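Local coordinates for tyrocidine synthetase 3 (Brevibacillus brevis, PDB 2JGP), which takes part in nonribosomal synthesis of the antibiotic tyrocidine, this fragment pairing a peptidyl carrier domain with a condensation domain that probably forms a peptide bond, at residues Leu173-Val178 with Val204-Ile209; Thr124-Gly129 with Arg213-Thr218. All coordinates share one frame; numbering follows the deposited sequence.

Interaction 1: residues Leu173-Val178 with Val204-Ile209; sequences LAYSEV and VSLLKI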
ATOM      1  N   LEU A 173     -19.221 -16.298  18.205  1.00 60.26           N
ATOM      2  CA  LEU A 173     -18.835 -15.096  18.939  1.00 60.81           C
ATOM      3  C   LEU A 173     -18.508 -15.480  20.379  1.00 60.65           C
ATOM      4  O   LEU A 173     -19.327 -16.112  21.049  1.00 60.91           O
ATOM      5  CB  LEU A 173     -19.994 -14.090  18.940  1.00 61.03           C
ATOM      6  CG  LEU A 173     -19.854 -12.760  19.699  1.00 62.02           C
ATOM      7  CD1 LEU A 173     -21.088 -11.898  19.488  1.00 61.42           C
ATOM      8  CD2 LEU A 173     -19.644 -12.959  21.184  1.00 63.31           C
ATOM      9  N   ALA A 174     -17.334 -15.077  20.856  1.00 60.72           N
ATOM     10  CA  ALA A 174     -16.941 -15.290  22.251  1.00 60.55           C
ATOM     11  C   ALA A 174     -17.455 -14.130  23.105  1.00 60.58           C
ATOM     12  O   ALA A 174     -16.998 -12.997  22.958  1.00 60.80           O
ATOM     13  CB  ALA A 174     -15.435 -15.395  22.361  1.00 60.71           C
ATOM     14  N   TYR A 175     -18.407 -14.407  23.989  1.00 60.33           N
ATOM     15  CA  TYR A 175     -19.021 -13.366  24.807  1.00 60.17           C
ATOM     16  C   TYR A 175     -18.540 -13.438  26.255  1.00 60.41           C
ATOM     17  O   TYR A 175     -18.463 -14.522  26.839  1.00 59.86           O
ATOM     18  CB  TYR A 175     -20.543 -13.482  24.753  1.00 60.22           C
ATOM     19  CG  TYR A 175     -21.266 -12.418  25.548  1.00 59.90           C
ATOM     20  CD1 TYR A 175     -21.347 -11.109  25.082  1.00 60.16           C
ATOM     21  CD2 TYR A 175     -21.872 -12.721  26.762  1.00 60.02           C
ATOM     22  CE1 TYR A 175     -22.007 -10.129  25.805  1.00 60.03           C
ATOM     23  CE2 TYR A 175     -22.535 -11.749  27.495  1.00 60.36           C
ATOM     24  CZ  TYR A 175     -22.601 -10.453  27.010  1.00 60.10           C
ATOM     25  OH  TYR A 175     -23.264  -9.486  27.734  1.00 60.16           O
ATOM     26  N   SER A 176     -18.210 -12.278  26.819  1.00 60.92           N
ATOM     27  CA  SER A 176     -17.812 -12.167  28.222  1.00 61.60           C
ATOM     28  C   SER A 176     -18.324 -10.860  28.820  1.00 62.31           C
ATOM     29  O   SER A 176     -18.601  -9.905  28.095  1.00 62.34           O
ATOM     30  CB  SER A 176     -16.287 -12.227  28.363  1.00 61.55           C
ATOM     31  OG  SER A 176     -15.750 -13.399  27.774  1.00 61.18           O
ATOM     32  N   GLU A 177     -18.455 -10.835  30.143  1.00 63.19           N
ATOM     33  CA  GLU A 177     -18.826  -9.631  30.877  1.00 64.02           C
ATOM     34  C   GLU A 177     -17.703  -9.294  31.854  1.00 64.72           C
ATOM     35  O   GLU A 177     -17.408 -10.074  32.759  1.00 64.78           O
ATOM     36  CB  GLU A 177     -20.149  -9.834  31.618  1.00 64.23           C
ATOM     37  CG  GLU A 177     -21.291 -10.290  30.713  1.00 64.75           C
ATOM     38  CD  GLU A 177     -22.660 -10.207  31.366  1.00 65.85           C
ATOM     39  OE1 GLU A 177     -22.739  -9.965  32.591  1.00 66.89           O
ATOM     40  OE2 GLU A 177     -23.666 -10.386  30.645  1.00 66.23           O
ATOM     41  N   VAL A 178     -17.073  -8.141  31.654  1.00 65.42           N
ATOM     42  CA  VAL A 178     -15.904  -7.744  32.434  1.00 66.11           C
ATOM     43  C   VAL A 178     -15.967  -6.263  32.780  1.00 66.80           C
ATOM     44  O   VAL A 178     -16.750  -5.520  32.196  1.00 66.70           O
ATOM     45  CB  VAL A 178     -14.601  -7.991  31.638  1.00 66.06           C
ATOM     46  CG1 VAL A 178     -14.451  -9.466  31.294  1.00 66.16           C
ATOM     47  CG2 VAL A 178     -14.572  -7.138  30.371  1.00 66.00           C
ATOM     48  N   VAL A 204     -13.430 -13.320  17.202  1.00 61.19           N
ATOM     49  CA  VAL A 204     -14.134 -12.158  17.717  1.00 61.36           C
ATOM     50  C   VAL A 204     -14.532 -12.411  19.166  1.00 61.56           C
ATOM     51  O   VAL A 204     -15.059 -13.474  19.497  1.00 61.57           O
ATOM     52  CB  VAL A 204     -15.383 -11.854  16.860  1.00 61.55           C
ATOM     53  CG1 VAL A 204     -16.097 -10.588  17.351  1.00 61.12           C
ATOM     54  CG2 VAL A 204     -14.990 -11.706  15.396  1.00 61.24           C
ATOM     55  N   SER A 205     -14.248 -11.434  20.027  1.00 61.62           N
ATOM     56  CA  SER A 205     -14.737 -11.431  21.399  1.00 61.47           C
ATOM     57  C   SER A 205     -15.563 -10.167  21.624  1.00 61.35           C
ATOM     58  O   SER A 205     -15.115  -9.063  21.306  1.00 61.49           O
ATOM     59  CB  SER A 205     -13.580 -11.488  22.397  1.00 61.66           C
ATOM     60  OG  SER A 205     -12.895 -12.728  22.324  1.00 61.85           O
ATOM     61  N   LEU A 206     -16.773 -10.340  22.147  1.00 60.92           N
ATOM     62  CA  LEU A 206     -17.607  -9.217  22.570  1.00 60.48           C
ATOM     63  C   LEU A 206     -17.582  -9.141  24.092  1.00 60.29           C
ATOM     64  O   LEU A 206     -17.997 -10.081  24.769  1.00 60.03           O
ATOM     65  CB  LEU A 206     -19.043  -9.396  22.081  1.00 60.51           C
ATOM     66  CG  LEU A 206     -19.999  -8.245  22.398  1.00 60.13           C
ATOM     67  CD1 LEU A 206     -19.486  -6.931  21.810  1.00 60.31           C
ATOM     68  CD2 LEU A 206     -21.397  -8.557  21.880  1.00 60.86           C
ATOM     69  N   LEU A 207     -17.087  -8.023  24.619  1.00 60.24           N
ATOM     70  CA  LEU A 207     -16.965  -7.828  26.060  1.00 60.14           C
ATOM     71  C   LEU A 207     -17.922  -6.735  26.511  1.00 60.19           C
ATOM     72  O   LEU A 207     -17.757  -5.578  26.136  1.00 60.06           O
ATOM     73  CB  LEU A 207     -15.535  -7.431  26.427  1.00 60.37           C
ATOM     74  CG  LEU A 207     -14.403  -8.259  25.822  1.00 60.52           C
ATOM     75  CD1 LEU A 207     -13.063  -7.602  26.133  1.00 61.24           C
ATOM     76  CD2 LEU A 207     -14.451  -9.690  26.345  1.00 61.47           C
ATOM     77  N   LYS A 208     -18.923  -7.118  27.299  1.00 59.81           N
ATOM     78  CA  LYS A 208     -19.828  -6.166  27.934  1.00 60.35           C
ATOM     79  C   LYS A 208     -19.125  -5.560  29.143  1.00 60.35           C
ATOM     80  O   LYS A 208     -18.822  -6.266  30.109  1.00 60.26           O
ATOM     81  CB  LYS A 208     -21.115  -6.868  28.367  1.00 60.17           C
ATOM     82  CG  LYS A 208     -22.144  -5.952  29.029  1.00 60.85           C
ATOM     83  CD  LYS A 208     -23.534  -6.583  29.014  1.00 61.66           C
ATOM     84  CE  LYS A 208     -24.625  -5.599  29.420  1.00 62.18           C
ATOM     85  NZ  LYS A 208     -25.099  -5.802  30.814  1.00 62.22           N
ATOM     86  N   ILE A 209     -18.851  -4.258  29.072  1.00 60.61           N
ATOM     87  CA  ILE A 209     -18.157  -3.539  30.147  1.00 60.90           C
ATOM     88  C   ILE A 209     -19.107  -2.676  30.973  1.00 61.15           C
ATOM     89  O   ILE A 209     -18.721  -2.126  32.009  1.00 61.13           O
ATOM     90  CB  ILE A 209     -16.976  -2.684  29.606  1.00 60.98           C
ATOM     91  CG1 ILE A 209     -17.466  -1.542  28.705  1.00 61.03           C
ATOM     92  CG2 ILE A 209     -16.004  -3.568  28.851  1.00 61.20           C
ATOM     93  CD1 ILE A 209     -16.359  -0.616  28.238  1.00 59.85           C
TER

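Interaction 2: residues Thr124-Gly129 with Arg213-Thr218; sequences TMLIEG and RYVLFT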
ATOM      1  N   THR A 124      -9.808  -3.081  18.408  1.00 65.12           N
ATOM      2  CA  THR A 124     -10.812  -2.955  19.454  1.00 65.82           C
ATOM      3  C   THR A 124     -11.687  -1.756  19.133  1.00 66.20           C
ATOM      4  O   THR A 124     -11.199  -0.738  18.637  1.00 66.14           O
ATOM      5  CB  THR A 124     -10.177  -2.773  20.844  1.00 65.83           C
ATOM      6  OG1 THR A 124      -9.279  -1.656  20.820  1.00 66.59           O
ATOM      7  CG2 THR A 124      -9.415  -4.022  21.250  1.00 66.48           C
ATOM      8  N   MET A 125     -12.982  -1.898  19.395  1.00 66.73           N
ATOM      9  CA  MET A 125     -13.953  -0.848  19.126  1.00 67.40           C
ATOM     10  C   MET A 125     -14.860  -0.713  20.331  1.00 67.34           C
ATOM     11  O   MET A 125     -15.395  -1.711  20.813  1.00 67.27           O
ATOM     12  CB  MET A 125     -14.777  -1.212  17.893  1.00 67.78           C
ATOM     13  CG  MET A 125     -15.785  -0.160  17.471  1.00 69.61           C
ATOM     14  SD  MET A 125     -16.314  -0.411  15.766  1.00 73.81           S
ATOM     15  CE  MET A 125     -16.937  -2.089  15.853  1.00 73.16           C
ATOM     16  N   LEU A 126     -15.007   0.514  20.828  1.00 67.36           N
ATOM     17  CA  LEU A 126     -15.968   0.809  21.888  1.00 67.47           C
ATOM     18  C   LEU A 126     -17.343   1.034  21.263  1.00 67.48           C
ATOM     19  O   LEU A 126     -17.511   1.922  20.419  1.00 67.43           O
ATOM     20  CB  LEU A 126     -15.552   2.053  22.683  1.00 67.44           C
ATOM     21  CG  LEU A 126     -16.523   2.501  23.785  1.00 67.63           C
ATOM     22  CD1 LEU A 126     -16.676   1.417  24.851  1.00 66.91           C
ATOM     23  CD2 LEU A 126     -16.073   3.813  24.413  1.00 67.75           C
ATOM     24  N   ILE A 127     -18.316   0.226  21.681  1.00 67.53           N
ATOM     25  CA  ILE A 127     -19.689   0.343  21.205  1.00 67.69           C
ATOM     26  C   ILE A 127     -20.577   0.795  22.355  1.00 67.87           C
ATOM     27  O   ILE A 127     -20.719   0.083  23.349  1.00 67.62           O
ATOM     28  CB  ILE A 127     -20.222  -0.994  20.655  1.00 67.66           C
ATOM     29  CG1 ILE A 127     -19.332  -1.496  19.511  1.00 67.51           C
ATOM     30  CG2 ILE A 127     -21.667  -0.834  20.177  1.00 67.63           C
ATOM     31  CD1 ILE A 127     -19.779  -2.821  18.922  1.00 67.31           C
ATOM     32  N   GLU A 128     -21.162   1.982  22.210  1.00 68.27           N
ATOM     33  CA  GLU A 128     -22.049   2.548  23.217  1.00 68.74           C
ATOM     34  C   GLU A 128     -23.466   2.636  22.662  1.00 68.78           C
ATOM     35  O   GLU A 128     -23.736   3.408  21.741  1.00 68.72           O
ATOM     36  CB  GLU A 128     -21.547   3.927  23.648  1.00 69.01           C
ATOM     37  CG  GLU A 128     -20.338   3.862  24.571  1.00 69.84           C
ATOM     38  CD  GLU A 128     -19.519   5.140  24.574  1.00 71.00           C
ATOM     39  OE1 GLU A 128     -19.017   5.536  23.498  1.00 72.24           O
ATOM     40  OE2 GLU A 128     -19.358   5.738  25.658  1.00 71.21           O
ATOM     41  N   GLY A 129     -24.360   1.829  23.229  1.00 68.79           N
ATOM     42  CA  GLY A 129     -25.733   1.716  22.748  1.00 68.88           C
ATOM     43  C   GLY A 129     -26.313   0.357  23.088  1.00 68.91           C
ATOM     44  O   GLY A 129     -25.727  -0.396  23.866  1.00 68.70           O
ATOM     45  N   ARG A 213     -22.659  -0.640  27.167  1.00 61.94           N
ATOM     46  CA  ARG A 213     -21.278  -0.392  26.778  1.00 61.84           C
ATOM     47  C   ARG A 213     -20.588  -1.720  26.505  1.00 61.53           C
ATOM     48  O   ARG A 213     -20.604  -2.616  27.350  1.00 61.38           O
ATOM     49  CB  ARG A 213     -20.521   0.360  27.877  1.00 61.98           C
ATOM     50  CG  ARG A 213     -21.167   1.675  28.334  1.00 63.38           C
ATOM     51  CD  ARG A 213     -20.182   2.826  28.229  1.00 64.79           C
ATOM     52  NE  ARG A 213     -18.990   2.611  29.046  1.00 66.14           N
ATOM     53  CZ  ARG A 213     -17.772   3.076  28.767  1.00 66.97           C
ATOM     54  NH1 ARG A 213     -17.533   3.792  27.671  1.00 67.24           N
ATOM     55  NH2 ARG A 213     -16.771   2.811  29.592  1.00 67.50           N
ATOM     56  N   TYR A 214     -19.990  -1.831  25.322  1.00 61.31           N
ATOM     57  CA  TYR A 214     -19.320  -3.052  24.890  1.00 61.16           C
ATOM     58  C   TYR A 214     -17.982  -2.725  24.233  1.00 61.16           C
ATOM     59  O   TYR A 214     -17.811  -1.652  23.651  1.00 61.37           O
ATOM     60  CB  TYR A 214     -20.186  -3.805  23.879  1.00 60.88           C
ATOM     61  CG  TYR A 214     -21.581  -4.154  24.352  1.00 60.81           C
ATOM     62  CD1 TYR A 214     -22.632  -3.260  24.200  1.00 60.58           C
ATOM     63  CD2 TYR A 214     -21.851  -5.393  24.925  1.00 60.98           C
ATOM     64  CE1 TYR A 214     -23.920  -3.581  24.627  1.00 60.79           C
ATOM     65  CE2 TYR A 214     -23.126  -5.725  25.346  1.00 59.62           C
ATOM     66  CZ  TYR A 214     -24.157  -4.815  25.195  1.00 60.59           C
ATOM     67  OH  TYR A 214     -25.422  -5.148  25.616  1.00 58.37           O
ATOM     68  N   VAL A 215     -17.039  -3.656  24.330  1.00 61.26           N
ATOM     69  CA  VAL A 215     -15.816  -3.599  23.530  1.00 61.13           C
ATOM     70  C   VAL A 215     -15.802  -4.792  22.588  1.00 61.41           C
ATOM     71  O   VAL A 215     -15.885  -5.933  23.032  1.00 61.51           O
ATOM     72  CB  VAL A 215     -14.545  -3.616  24.398  1.00 61.12           C
ATOM     73  CG1 VAL A 215     -13.292  -3.673  23.511  1.00 60.30           C
ATOM     74  CG2 VAL A 215     -14.514  -2.393  25.296  1.00 60.45           C
ATOM     75  N   LEU A 216     -15.725  -4.518  21.289  1.00 61.63           N
ATOM     76  CA  LEU A 216     -15.629  -5.569  20.282  1.00 61.70           C
ATOM     77  C   LEU A 216     -14.169  -5.791  19.935  1.00 61.60           C
ATOM     78  O   LEU A 216     -13.518  -4.915  19.368  1.00 61.74           O
ATOM     79  CB  LEU A 216     -16.410  -5.191  19.021  1.00 61.84           C
ATOM     80  CG  LEU A 216     -16.526  -6.258  17.927  1.00 62.46           C
ATOM     81  CD1 LEU A 216     -17.325  -7.462  18.436  1.00 63.16           C
ATOM     82  CD2 LEU A 216     -17.173  -5.668  16.686  1.00 62.90           C
ATOM     83  N   PHE A 217     -13.659  -6.969  20.275  1.00 61.75           N
ATOM     84  CA  PHE A 217     -12.299  -7.349  19.922  1.00 61.65           C
ATOM     85  C   PHE A 217     -12.328  -8.262  18.705  1.00 61.87           C
ATOM     86  O   PHE A 217     -13.013  -9.282  18.713  1.00 61.75           O
ATOM     87  CB  PHE A 217     -11.620  -8.064  21.093  1.00 61.67           C
ATOM     88  CG  PHE A 217     -10.312  -8.699  20.726  1.00 61.03           C
ATOM     89  CD1 PHE A 217      -9.134  -7.971  20.784  1.00 60.33           C
ATOM     90  CD2 PHE A 217     -10.261 -10.030  20.307  1.00 61.41           C
ATOM     91  CE1 PHE A 217      -7.918  -8.555  20.425  1.00 60.92           C
ATOM     92  CE2 PHE A 217      -9.050 -10.616  19.953  1.00 61.50           C
ATOM     93  CZ  PHE A 217      -7.880  -9.877  20.010  1.00 60.64           C
ATOM     94  N   THR A 218     -11.572  -7.900  17.673  1.00 62.09           N
ATOM     95  CA  THR A 218     -11.480  -8.698  16.456  1.00 62.45           C
ATOM     96  C   THR A 218     -10.010  -8.917  16.118  1.00 62.42           C
ATOM     97  O   THR A 218      -9.190  -8.013  16.271  1.00 62.71           O
ATOM     98  CB  THR A 218     -12.198  -8.011  15.275  1.00 62.38           C
ATOM     99  OG1 THR A 218     -13.571  -7.757  15.621  1.00 63.99           O
ATOM    100  CG2 THR A 218     -12.143  -8.882  14.022  1.00 63.74           C
TER

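Interaction 1: residues Leu173-Val178 with Val204-Ile209
Leu206 is the apolar centre of this contact, met by the branch end of Leu173 and by the Tyr175 ring. Leu173 CD2 lies 3.7 Å from Leu206 CB. Leu173 reaches it because CG stands opposite the backbone N (chi1 178°). The Tyr175 ring slants across Leu206, with CD1 4.1 Å from CD2 of Leu206. On the other face of the sheet Ser176 CB touches Leu207 CD2 at 3.7 Å. At the end of the strand Val178 CG2 touches both Leu207 CB and Ile209 CG2. Five backbone hydrogen bonds join the parallel strands. Ala174 and Ser176 each use both N and O. Ala174 N donates to Val204 O (3.1 Å), and Leu206 N to Ala174 O (2.8 Å). Ser176 N donates to Leu206 O and Lys208 N to Ser176 O. Val178 N to Lys208 O closes the series. At the polar edge Tyr175 OH donates to Glu177 OE2 at 3.1 Å, reaching the anti side of the carboxylate, 28° out of its plane. The Lys208 chain runs past this hydroxyl, its CD 3.2 Å from Tyr175 OH. Lys208 NZ stays 4.8 Å from Glu177 OE2, near but not in contact. Strand 174-177 is an outermost strand of the sheet. Helix 133-146 packs on Leu173 and Leu206, and Arg133 makes a cation-pi contact with Tyr175. Helix 180-189 covers Val178 and Ile209, completing a beta-alpha-beta unit with the two strands.

Interaction 2: residues Thr124-Gly129 with Arg213-Thr218
Met125 and Leu216 form a hydrogen-bonded antiparallel pair, as do Ile127 and Tyr214. Each pair is closed by two backbone bonds. Ile127 N to Tyr214 O is nearly straight (2.8 Å, 174° at the hydrogen), while Met125 N to Leu216 O is more bent (3.1 Å, 143°). The CA atoms of Thr124, Leu126, Arg213 and Val215 add CA-H...O contacts to carbonyls across the strands.

Apolar contacts lie on both faces. Met125 and Leu216 run side by side, and the bend at chi3 (57°) carries Met125 CE to 3.7 Å from Leu216 CD2. Ile127 CD1 crosses to Leu216 CB at 4.1 Å. On the opposite face Thr124 CG2 meets the edge of the Phe217 ring, 4.0 Å from CD1.

Tyr214 lies on the same face as Ile127 and Leu216, and its ring edge meets the backbone, CE1 3.7 Å from Gly129 O.

The charged contact is between Glu128 and Arg213. Their chains lie alongside each other, and Glu128 OE2 meets the guanidinium edge at NH1 (3.3 Å). This salt bridge includes only a weak hydrogen bond. Leu126 CD2 lies 3.6 Å from the same NH1. The stronger partner of Arg213 is Glu180, bridged through NH2.

Strand 447-451 flanks 124-129, and strand 202-210 flanks 213-218. Leu216 also packs on Val136 of helix 133-146. The contact is thus an inner strand pairing of a mixed sheet, with helix 133-146 on the Leu216 face, as in the chloramphenicol acetyltransferase-like subdomains of condensation domains.

In the fold
From the N terminus, the chain runs through the helices of the carrier domain and helix 101-113 before it lays down strand 123-129. Helix 133-146 and strands 152-157 and 160-165 lead to strand 174-177. Helix 180-189 follows, and strand 202-210 returns beside 174-177. Interaction 1 closes this short loop, with 25 residues between its segments. Strand 213-220 comes back antiparallel and pairs with 123-129. Interaction 2 closes a longer loop of 83 residues, and interaction 1 is nested within it. Strands 202-210 and 213-220 are neighbours, with probable hydrogen bonds such as Val215 N to Leu207 O. With that pairing, the two contacts tie four adjacent strands together in the order 174-177, 202-210, 213-220, 123-129.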